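Local structure of PA0833-PD protein (Pseudomonas aeruginosa PAO1, 6JFW) at residues P46-Y49 / A50-N54; A56-F59 / K60-Q64; Q80-M83 / D84-Q87. The protein probably ties the outer membrane to the cell wall by binding peptidoglycan through this periplasmic OmpA C-like domain. All coordinates share one frame; numbering follows the deposited sequence.

Contact 1 of 3, residues P46-Y49 / A50-N54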
# COMPACT_ATOMS: atom_id res chain seq x y z
N PRO A 46 13.46 6.97 -2.63
CA PRO A 46 14.12 6.67 -3.93
C PRO A 46 14.17 5.19 -4.26
O PRO A 46 13.90 4.80 -5.41
CB PRO A 46 15.52 7.27 -3.75
CG PRO A 46 15.65 7.64 -2.29
CD PRO A 46 14.27 7.86 -1.79
N SER A 47 14.48 4.35 -3.27
CA SER A 47 14.59 2.90 -3.39
C SER A 47 13.27 2.21 -3.71
O SER A 47 13.28 1.03 -4.08
CB SER A 47 15.13 2.33 -2.09
OG SER A 47 14.18 2.56 -1.06
N PHE A 48 12.14 2.88 -3.51
CA PHE A 48 10.85 2.22 -3.72
C PHE A 48 10.25 2.52 -5.08
O PHE A 48 9.17 2.02 -5.39
CB PHE A 48 9.87 2.62 -2.62
CG PHE A 48 8.79 1.62 -2.41
CD1 PHE A 48 9.09 0.39 -1.87
CD2 PHE A 48 7.49 1.90 -2.77
CE1 PHE A 48 8.10 -0.55 -1.69
CE2 PHE A 48 6.50 0.96 -2.59
CZ PHE A 48 6.80 -0.27 -2.04
N TYR A 49 10.94 3.32 -5.90
CA TYR A 49 10.44 3.62 -7.24
C TYR A 49 10.30 2.36 -8.08
O TYR A 49 9.26 2.13 -8.71
CB TYR A 49 11.37 4.62 -7.92
CG TYR A 49 11.11 6.06 -7.56
CD1 TYR A 49 10.84 6.43 -6.25
CD2 TYR A 49 11.13 7.04 -8.54
CE1 TYR A 49 10.60 7.75 -5.93
CE2 TYR A 49 10.89 8.36 -8.22
CZ TYR A 49 10.62 8.71 -6.91
OH TYR A 49 10.38 10.03 -6.60
N ALA A 50 11.33 1.53 -8.09
CA ALA A 50 11.33 0.36 -8.96
C ALA A 50 10.35 -0.71 -8.48
O ALA A 50 9.66 -1.31 -9.31
CB ALA A 50 12.75 -0.20 -9.08
N PRO A 51 10.25 -1.00 -7.17
CA PRO A 51 9.13 -1.85 -6.72
C PRO A 51 7.77 -1.35 -7.18
O PRO A 51 6.95 -2.14 -7.65
CB PRO A 51 9.28 -1.82 -5.19
CG PRO A 51 10.73 -1.69 -4.98
CD PRO A 51 11.22 -0.78 -6.08
N LEU A 52 7.52 -0.04 -7.06
CA LEU A 52 6.25 0.51 -7.53
C LEU A 52 6.10 0.36 -9.04
O LEU A 52 5.00 0.11 -9.54
CB LEU A 52 6.13 1.97 -7.13
CG LEU A 52 5.69 2.22 -5.68
CD1 LEU A 52 5.76 3.70 -5.33
CD2 LEU A 52 4.29 1.66 -5.45
N ASN A 53 7.20 0.52 -9.78
CA ASN A 53 7.16 0.27 -11.22
C ASN A 53 6.69 -1.15 -11.52
O ASN A 53 5.87 -1.36 -12.42
CB ASN A 53 8.54 0.50 -11.85
CG ASN A 53 8.95 1.96 -11.86
OD1 ASN A 53 8.12 2.85 -11.67
ND2 ASN A 53 10.23 2.21 -12.09
N ASN A 54 7.21 -2.13 -10.78
CA ASN A 54 6.80 -3.51 -10.98
C ASN A 54 5.33 -3.70 -10.63
O ASN A 54 4.60 -4.41 -11.33
CB ASN A 54 7.68 -4.45 -10.16
CG ASN A 54 8.99 -4.76 -10.84
OD1 ASN A 54 9.02 -5.41 -11.88
ND2 ASN A 54 10.09 -4.30 -10.24
O HOH W 1 13.98 2.50 -6.94
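F48 meets the first turn of helix 49-61 with both sides of its ring, CD1 and CE1 toward P51, CD2 and CE2 toward L52, and the packing is closest where L52 lies against it. With CG anti to the backbone N (chi1 -156°), the ring swings forward along the chain to reach residues three and four positions on. CE2 of F48 comes within 3.4 Å of CG of L52, while the two methyls of L52 reach the same CD2-CE2 side of the ring and the side chains cross at about a right angle. P51 takes a different route: its CB sits over one face of the F48 ring, 4.2 Å from the centroid and displaced toward the rim, in a CH-pi contact. The proline ring also rests on the carbonyls behind it, CD lying 3.4 Å from O of S47. P51 has no N-H to give, a tolerable lack in the first turn of a helix. The regular ladder then opens with L52 N donating to F48 O (3.1 Å) and N53 N to Y49 O (2.8 Å).

The opposite character appears around P46, Y49 and A50, which are exposed. Here a water bridges the turn, donating to O of P46 and accepting from N of A50 at 3.0 Å.

Within the OmpA-like fold, F48 and L52 are buried: F48 packs on I35 and T36 of helix 33-36 and on V18, L52 touches I44, and Y49 meets Y96 of helix 79-99 edge-to-face.

Contact 2 of 3, residues A56-F59 / K60-Q64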
# COMPACT_ATOMS: atom_id res chain seq x y z
N ALA A 56 2.93 -1.46 -10.81
CA ALA A 56 2.12 -0.86 -11.87
C ALA A 56 2.01 -1.78 -13.08
O ALA A 56 0.94 -1.90 -13.68
CB ALA A 56 2.70 0.49 -12.27
N ASN A 57 3.11 -2.45 -13.44
CA ASN A 57 3.07 -3.38 -14.57
C ASN A 57 2.14 -4.55 -14.28
O ASN A 57 1.40 -5.00 -15.16
CB ASN A 57 4.48 -3.87 -14.89
CG ASN A 57 5.35 -2.78 -15.47
OD1 ASN A 57 4.86 -1.77 -15.99
ND2 ASN A 57 6.67 -2.96 -15.39
N SER A 58 2.17 -5.06 -13.04
CA SER A 58 1.28 -6.16 -12.68
C SER A 58 -0.18 -5.72 -12.75
O SER A 58 -1.02 -6.42 -13.34
CB SER A 58 1.61 -6.66 -11.27
OG SER A 58 0.70 -7.67 -10.87
N PHE A 59 -0.50 -4.56 -12.16
CA PHE A 59 -1.88 -4.07 -12.19
C PHE A 59 -2.36 -3.87 -13.62
O PHE A 59 -3.51 -4.19 -13.95
CB PHE A 59 -2.00 -2.76 -11.42
CG PHE A 59 -1.57 -2.84 -9.97
CD1 PHE A 59 -1.49 -4.05 -9.31
CD2 PHE A 59 -1.26 -1.68 -9.27
CE1 PHE A 59 -1.10 -4.11 -7.98
CE2 PHE A 59 -0.87 -1.73 -7.95
CZ PHE A 59 -0.79 -2.94 -7.30
N LYS A 60 -1.50 -3.33 -14.49
CA LYS A 60 -1.86 -3.13 -15.89
C LYS A 60 -2.11 -4.44 -16.60
O LYS A 60 -2.97 -4.52 -17.49
CB LYS A 60 -0.77 -2.34 -16.61
CG LYS A 60 -0.90 -0.84 -16.49
CD LYS A 60 -0.30 -0.14 -17.69
CE LYS A 60 1.22 -0.19 -17.65
NZ LYS A 60 1.71 -0.13 -16.25
N GLN A 61 -1.37 -5.48 -16.24
CA GLN A 61 -1.49 -6.77 -16.90
C GLN A 61 -2.72 -7.53 -16.43
O GLN A 61 -3.42 -8.16 -17.23
CB GLN A 61 -0.22 -7.58 -16.66
CG GLN A 61 -0.07 -8.81 -17.51
CD GLN A 61 1.09 -9.67 -17.04
OE1 GLN A 61 0.92 -10.56 -16.21
NE2 GLN A 61 2.28 -9.39 -17.56
N TYR A 62 -3.01 -7.48 -15.13
CA TYR A 62 -4.15 -8.19 -14.54
C TYR A 62 -5.28 -7.18 -14.35
O TYR A 62 -5.37 -6.50 -13.33
CB TYR A 62 -3.76 -8.87 -13.25
CG TYR A 62 -2.80 -9.99 -13.53
CD1 TYR A 62 -3.25 -11.16 -14.10
CD2 TYR A 62 -1.45 -9.84 -13.28
CE1 TYR A 62 -2.39 -12.18 -14.38
CE2 TYR A 62 -0.58 -10.86 -13.55
CZ TYR A 62 -1.05 -12.03 -14.11
OH TYR A 62 -0.20 -13.07 -14.41
N ASN A 63 -6.16 -7.11 -15.34
CA ASN A 63 -7.14 -6.04 -15.44
C ASN A 63 -8.43 -6.32 -14.69
O ASN A 63 -9.26 -5.41 -14.57
CB ASN A 63 -7.44 -5.75 -16.92
CG ASN A 63 -7.92 -6.98 -17.67
OD1 ASN A 63 -7.18 -7.59 -18.43
ND2 ASN A 63 -9.18 -7.34 -17.47
N GLN A 64 -8.63 -7.53 -14.17
CA GLN A 64 -9.93 -7.92 -13.63
C GLN A 64 -9.98 -7.81 -12.11
O GLN A 64 -10.47 -8.71 -11.43
CB GLN A 64 -10.28 -9.34 -14.07
CG GLN A 64 -10.32 -9.52 -15.56
CD GLN A 64 -11.58 -10.22 -16.03
OE1 GLN A 64 -12.14 -11.04 -15.32
NE2 GLN A 64 -12.03 -9.89 -17.23
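K60 folds back over A56 in the last turn of helix 49-61, one of the helices packed on the sheet of the OmpA-like domain. Its backbone N gives A56 O a 2.9 Å hydrogen bond, and its bent chain (chi3 -74°) returns NZ to the same oxygen for a second, weak bond of 3.2 Å. The ammonium also passes 3.6 Å from OD1 of N57, and it has a further weak partner in Q100 O. One step on, Q61 N donates to N57 O at 3.0 Å, with a weak branch to S58 O. Y62 N closes the ladder on S58 O, and Y62 is the first residue to leave helical geometry.

The next shell fixes the turn. R106 hydrogen-bonds to both F59 O and Y62 O, two acceptors only 3.0 Å apart, and its charge probably relieves their mutual repulsion. F59 is buried against L97 and against V135 and L137 of strand 132-139. Facing helix 3-12, S58 OG is held by Q5 and Y62 OH by K4. The tyrosine ring stands obliquely to the S58 carbonyl, CD2 of Y62 lying 3.4 Å from S58 O.

Contact 3 of 3, residues Q80-M83 / D84-Q87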
# COMPACT_ATOMS: atom_id res chain seq x y z
N GLN A 80 -7.74 13.34 13.70
CA GLN A 80 -7.86 14.16 12.49
C GLN A 80 -6.52 14.28 11.78
O GLN A 80 -6.44 14.13 10.55
CB GLN A 80 -8.40 15.55 12.84
CG GLN A 80 -7.92 16.65 11.90
CD GLN A 80 -8.47 18.02 12.26
OE1 GLN A 80 -7.71 18.97 12.47
NE2 GLN A 80 -9.79 18.13 12.32
N HIS A 81 -5.45 14.56 12.53
CA HIS A 81 -4.14 14.75 11.91
C HIS A 81 -3.62 13.46 11.30
O HIS A 81 -2.99 13.47 10.24
CB HIS A 81 -3.16 15.30 12.95
CG HIS A 81 -1.84 15.71 12.37
ND1 HIS A 81 -1.73 16.62 11.35
CD2 HIS A 81 -0.58 15.33 12.68
CE1 HIS A 81 -0.45 16.79 11.04
NE2 HIS A 81 0.27 16.02 11.84
N ASN A 82 -3.86 12.32 11.97
CA ASN A 82 -3.40 11.04 11.45
C ASN A 82 -4.14 10.65 10.18
O ASN A 82 -3.54 10.12 9.23
CB ASN A 82 -3.56 9.95 12.50
CG ASN A 82 -2.49 10.00 13.56
OD1 ASN A 82 -1.37 10.45 13.31
ND2 ASN A 82 -2.82 9.54 14.76
N MET A 83 -5.46 10.87 10.14
CA MET A 83 -6.22 10.63 8.92
C MET A 83 -5.67 11.47 7.78
O MET A 83 -5.48 10.97 6.66
CB MET A 83 -7.70 10.95 9.17
CG MET A 83 -8.34 10.10 10.26
SD MET A 83 -8.99 8.54 9.65
CE MET A 83 -10.41 9.12 8.73
N ASP A 84 -5.41 12.75 8.05
CA ASP A 84 -4.74 13.64 7.11
C ASP A 84 -3.44 13.03 6.59
O ASP A 84 -3.24 12.87 5.38
CB ASP A 84 -4.48 14.98 7.80
CG ASP A 84 -4.07 16.08 6.85
OD1 ASP A 84 -3.29 15.82 5.91
OD2 ASP A 84 -4.53 17.23 7.05
N LEU A 85 -2.53 12.70 7.52
CA LEU A 85 -1.23 12.17 7.13
C LEU A 85 -1.36 10.88 6.34
O LEU A 85 -0.65 10.67 5.35
CB LEU A 85 -0.37 11.95 8.38
CG LEU A 85 0.11 13.20 9.12
CD1 LEU A 85 0.81 12.81 10.41
CD2 LEU A 85 1.03 14.02 8.24
N SER A 86 -2.26 9.99 6.77
CA SER A 86 -2.43 8.72 6.07
C SER A 86 -3.04 8.92 4.69
O SER A 86 -2.67 8.24 3.74
CB SER A 86 -3.28 7.77 6.91
OG SER A 86 -4.60 8.25 7.04
N GLN A 87 -3.99 9.86 4.58
CA GLN A 87 -4.53 10.21 3.27
C GLN A 87 -3.45 10.72 2.33
O GLN A 87 -3.42 10.36 1.15
CB GLN A 87 -5.64 11.26 3.43
CG GLN A 87 -5.98 12.02 2.16
CD GLN A 87 -7.23 11.52 1.47
OE1 GLN A 87 -7.57 10.34 1.55
NE2 GLN A 87 -7.93 12.41 0.78
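Two first torsions bring H81 and L85 together: the imidazole has CG anti to its own N (chi1 -172°), whereas the leucine CG stands anti to the carbonyl carbon (chi1 -69°), turning back toward the preceding turn. The two side chains cross obliquely. CG of L85 lies over one face of the H81 ring, 4.1 Å from its centroid, a CH-pi contact shifted toward the rim, and CD1 of L85 follows the same rim at 3.6 Å from NE2 of H81. In the backbone, L85 N donates to H81 O at 2.9 Å, tying the two residues a second time.

S86 sets its hydroxyl beside two carbonyls of the previous turn, OG lying 2.9 Å from M83 O and 3.1 Å from N82 O; its single proton may go to either. OG also accepts from G113 N, beyond strand 107-111. This is the start of the helix in a beta-alpha-beta unit, strand 65-72, helix 79-99, strand 107-111, and the buried S86 thus links the helix to the chain that follows the second strand. N82, likewise buried, turns its ND2 to T76 O in the loop before the helix.

D84 N donates to Q80 O at 3.0 Å, and the carboxylate of D84 reaches forward to R88, where OD1 forms a salt bridge with NE.

Contacts 1 and 2 lie in series on helix 49-61, one at its start and the other at its end, with centres about 16 Å apart; their segments nearly adjoin in sequence. Contact 3 comes later, in the opening turns of helix 79-99, with its centre about 24 Å from that of contact 1 and 29 Å from that of contact 2, the latter on the other side of the chain's centre. The three share one OmpA-family domain but contacts 1 and 2 do not touch contact 3. The two helices touch directly where Y96 and L97 of helix 79-99 meet Y49 and F59. The three contacts are thus local turns at separate places in a domain that probably binds peptidoglycan.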